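Local coordinates for protein thiamine pyrophosphokinase (Candida albicans, PDB 2G9Z) that catalyses the transfer of pyrophosphate from ATP to thiamine, making the cofactor thiamine pyrophosphate, at residues A[113-118]-A[136-141]. Sequence-based numbering, arbitrary orientation.
Sequences LQRSDY and TYYESH
In the catalytic domain, the 3-10 turn 115-117 packs through R115 and S116 against Y137, in the last turn of helix 132-139, and H141 just beyond it. Y137 points at the 3-10 turn with CG anti to its own N (chi1 178°), and its OH lies 3.4 Å from S116 CA. The aliphatic part of R115 passes obliquely by the phenol end of the same ring, CD 3.7 Å from Y137 CZ, before bending at chi3; its guanidinium, nearly perpendicular to that ring (84°), goes on to Y98, giving a hydrogen bond from NH2 to Y98 O and a cation-pi contact. H141 lies over one face of the Y137 ring, and its NE2 is 4.1 Å from S116 CB. The imidazole is held there by its ND1, which donates to Y137 O at 2.9 Å, while S140 OG donates to the same oxygen from the other side of the carbonyl plane. A water links the segments: it donates to R115 O and Y118 O and accepts from Y138 OH at 2.6 Å, in the plane of the Y138 ring. Y98 also meets Y137 edge-to-face and, with L97, touches Y138, so helix 93-100 backs both segments; the first leads into strand 122-125, the second into outermost strand 144-147.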
ATOM      1  N   LEU A 113     -29.502   9.915 -11.386  1.00 41.94           N
ATOM      2  CA  LEU A 113     -28.396  10.864 -11.327  1.00 41.14           C
ATOM      3  C   LEU A 113     -27.999  11.356 -12.713  1.00 40.70           C
ATOM      4  O   LEU A 113     -28.006  10.596 -13.680  1.00 40.26           O
ATOM      5  CB  LEU A 113     -27.172  10.221 -10.667  1.00 42.06           C
ATOM      6  CG  LEU A 113     -27.248   9.810  -9.198  1.00 42.61           C
ATOM      7  CD1 LEU A 113     -25.933   9.153  -8.806  1.00 43.35           C
ATOM      8  CD2 LEU A 113     -27.522  11.023  -8.321  1.00 43.08           C
ATOM      9  N   GLN A 114     -27.651  12.635 -12.796  1.00 38.83           N
ATOM     10  CA  GLN A 114     -27.227  13.233 -14.052  1.00 37.71           C
ATOM     11  C   GLN A 114     -25.738  13.537 -13.950  1.00 34.72           C
ATOM     12  O   GLN A 114     -25.306  14.235 -13.036  1.00 33.13           O
ATOM     13  CB  GLN A 114     -27.989  14.536 -14.313  1.00 40.02           C
ATOM     14  CG  GLN A 114     -29.497  14.384 -14.340  1.00 44.39           C
ATOM     15  CD  GLN A 114     -29.955  13.398 -15.390  1.00 46.65           C
ATOM     16  OE1 GLN A 114     -29.685  13.570 -16.580  1.00 49.18           O
ATOM     17  NE2 GLN A 114     -30.652  12.353 -14.957  1.00 47.48           N
ATOM     18  N   ARG A 115     -24.955  13.005 -14.882  1.00 33.58           N
ATOM     19  CA  ARG A 115     -23.517  13.248 -14.881  1.00 32.96           C
ATOM     20  C   ARG A 115     -23.243  14.751 -14.890  1.00 31.52           C
ATOM     21  O   ARG A 115     -22.289  15.224 -14.276  1.00 30.25           O
ATOM     22  CB  ARG A 115     -22.866  12.593 -16.104  1.00 33.03           C
ATOM     23  CG  ARG A 115     -21.422  13.007 -16.332  1.00 32.27           C
ATOM     24  CD  ARG A 115     -20.852  12.378 -17.589  1.00 33.76           C
ATOM     25  NE  ARG A 115     -20.660  10.940 -17.444  1.00 37.03           N
ATOM     26  CZ  ARG A 115     -21.272  10.019 -18.182  1.00 36.99           C
ATOM     27  NH1 ARG A 115     -22.125  10.377 -19.131  1.00 38.03           N
ATOM     28  NH2 ARG A 115     -21.028   8.738 -17.969  1.00 39.79           N
ATOM     29  N   SER A 116     -24.101  15.498 -15.579  1.00 31.32           N
ATOM     30  CA  SER A 116     -23.947  16.944 -15.687  1.00 30.19           C
ATOM     31  C   SER A 116     -24.142  17.721 -14.383  1.00 29.38           C
ATOM     32  O   SER A 116     -23.793  18.895 -14.308  1.00 29.17           O
ATOM     33  CB  SER A 116     -24.897  17.490 -16.759  1.00 30.92           C
ATOM     34  OG  SER A 116     -26.239  17.120 -16.490  1.00 32.79           O
ATOM     35  N   ASP A 117     -24.692  17.080 -13.356  1.00 29.24           N
ATOM     36  CA  ASP A 117     -24.898  17.770 -12.080  1.00 30.94           C
ATOM     37  C   ASP A 117     -23.670  17.713 -11.174  1.00 30.95           C
ATOM     38  O   ASP A 117     -23.652  18.305 -10.097  1.00 31.85           O
ATOM     39  CB  ASP A 117     -26.089  17.175 -11.325  1.00 32.22           C
ATOM     40  CG  ASP A 117     -27.407  17.455 -12.005  1.00 33.55           C
ATOM     41  OD1 ASP A 117     -27.612  18.608 -12.437  1.00 33.37           O
ATOM     42  OD2 ASP A 117     -28.239  16.528 -12.098  1.00 34.79           O
ATOM     43  N   TYR A 118     -22.639  17.006 -11.619  1.00 30.87           N
ATOM     44  CA  TYR A 118     -21.435  16.867 -10.818  1.00 29.77           C
ATOM     45  C   TYR A 118     -20.195  17.208 -11.624  1.00 28.02           C
ATOM     46  O   TYR A 118     -19.457  16.326 -12.068  1.00 27.98           O
ATOM     47  CB  TYR A 118     -21.373  15.442 -10.272  1.00 29.97           C
ATOM     48  CG  TYR A 118     -22.609  15.102  -9.470  1.00 31.82           C
ATOM     49  CD1 TYR A 118     -22.694  15.422  -8.116  1.00 32.05           C
ATOM     50  CD2 TYR A 118     -23.724  14.525 -10.082  1.00 32.47           C
ATOM     51  CE1 TYR A 118     -23.861  15.179  -7.389  1.00 33.61           C
ATOM     52  CE2 TYR A 118     -24.895  14.279  -9.365  1.00 33.55           C
ATOM     53  CZ  TYR A 118     -24.956  14.609  -8.020  1.00 34.18           C
ATOM     54  OH  TYR A 118     -26.110  14.372  -7.309  1.00 35.90           O
ATOM     55  N   THR A 136     -12.738  17.076 -22.877  1.00 31.74           N
ATOM     56  CA  THR A 136     -13.599  18.019 -23.574  1.00 32.01           C
ATOM     57  C   THR A 136     -14.952  18.140 -22.874  1.00 31.63           C
ATOM     58  O   THR A 136     -15.500  19.234 -22.763  1.00 33.24           O
ATOM     59  CB  THR A 136     -13.800  17.602 -25.051  1.00 32.26           C
ATOM     60  OG1 THR A 136     -14.301  16.261 -25.112  1.00 35.81           O
ATOM     61  CG2 THR A 136     -12.479  17.670 -25.801  1.00 31.08           C
ATOM     62  N   TYR A 137     -15.479  17.023 -22.382  1.00 31.13           N
ATOM     63  CA  TYR A 137     -16.765  17.042 -21.696  1.00 29.49           C
ATOM     64  C   TYR A 137     -16.780  18.017 -20.524  1.00 29.46           C
ATOM     65  O   TYR A 137     -17.622  18.914 -20.466  1.00 30.98           O
ATOM     66  CB  TYR A 137     -17.133  15.652 -21.175  1.00 29.53           C
ATOM     67  CG  TYR A 137     -18.436  15.656 -20.411  1.00 28.13           C
ATOM     68  CD1 TYR A 137     -19.659  15.608 -21.080  1.00 28.56           C
ATOM     69  CD2 TYR A 137     -18.450  15.778 -19.024  1.00 27.09           C
ATOM     70  CE1 TYR A 137     -20.864  15.685 -20.384  1.00 28.93           C
ATOM     71  CE2 TYR A 137     -19.646  15.858 -18.318  1.00 29.23           C
ATOM     72  CZ  TYR A 137     -20.850  15.811 -19.005  1.00 30.35           C
ATOM     73  OH  TYR A 137     -22.035  15.910 -18.311  1.00 31.05           O
ATOM     74  N   TYR A 138     -15.856  17.840 -19.584  1.00 28.58           N
ATOM     75  CA  TYR A 138     -15.799  18.718 -18.421  1.00 26.92           C
ATOM     76  C   TYR A 138     -15.324  20.124 -18.764  1.00 25.71           C
ATOM     77  O   TYR A 138     -15.726  21.085 -18.112  1.00 23.24           O
ATOM     78  CB  TYR A 138     -14.929  18.095 -17.321  1.00 27.06           C
ATOM     79  CG  TYR A 138     -15.605  16.908 -16.674  1.00 25.76           C
ATOM     80  CD1 TYR A 138     -16.816  17.060 -15.998  1.00 26.40           C
ATOM     81  CD2 TYR A 138     -15.068  15.626 -16.783  1.00 28.02           C
ATOM     82  CE1 TYR A 138     -17.481  15.965 -15.452  1.00 24.56           C
ATOM     83  CE2 TYR A 138     -15.723  14.522 -16.238  1.00 26.96           C
ATOM     84  CZ  TYR A 138     -16.929  14.699 -15.577  1.00 25.89           C
ATOM     85  OH  TYR A 138     -17.594  13.608 -15.062  1.00 24.03           O
ATOM     86  N   GLU A 139     -14.474  20.250 -19.778  1.00 25.85           N
ATOM     87  CA  GLU A 139     -14.018  21.573 -20.191  1.00 29.28           C
ATOM     88  C   GLU A 139     -15.265  22.332 -20.660  1.00 28.50           C
ATOM     89  O   GLU A 139     -15.430  23.512 -20.374  1.00 27.27           O
ATOM     90  CB  GLU A 139     -13.008  21.482 -21.349  1.00 31.37           C
ATOM     91  CG  GLU A 139     -11.719  20.736 -21.018  1.00 33.57           C
ATOM     92  CD  GLU A 139     -10.712  20.738 -22.161  1.00 36.23           C
ATOM     93  OE1 GLU A 139     -11.092  20.415 -23.311  1.00 35.80           O
ATOM     94  OE2 GLU A 139      -9.530  21.054 -21.908  1.00 37.16           O
ATOM     95  N   SER A 140     -16.155  21.635 -21.362  1.00 30.08           N
ATOM     96  CA  SER A 140     -17.372  22.264 -21.868  1.00 30.81           C
ATOM     97  C   SER A 140     -18.408  22.502 -20.774  1.00 31.69           C
ATOM     98  O   SER A 140     -19.466  23.084 -21.030  1.00 32.81           O
ATOM     99  CB  SER A 140     -17.988  21.417 -22.988  1.00 31.18           C
ATOM    100  OG  SER A 140     -18.501  20.188 -22.498  1.00 32.59           O
ATOM    101  N   HIS A 141     -18.112  22.057 -19.556  1.00 29.68           N
ATOM    102  CA  HIS A 141     -19.041  22.261 -18.455  1.00 26.84           C
ATOM    103  C   HIS A 141     -18.533  23.191 -17.366  1.00 25.89           C
ATOM    104  O   HIS A 141     -19.137  23.295 -16.298  1.00 27.30           O
ATOM    105  CB  HIS A 141     -19.475  20.925 -17.850  1.00 26.66           C
ATOM    106  CG  HIS A 141     -20.596  20.268 -18.592  1.00 23.89           C
ATOM    107  ND1 HIS A 141     -20.401  19.529 -19.740  1.00 23.38           N
ATOM    108  CD2 HIS A 141     -21.930  20.258 -18.361  1.00 23.39           C
ATOM    109  CE1 HIS A 141     -21.567  19.091 -20.182  1.00 22.66           C
ATOM    110  NE2 HIS A 141     -22.511  19.519 -19.363  1.00 23.81           N
TER
HETATM  111  O   HOH W   1     -19.777  14.171 -13.795  1.00 27.38           O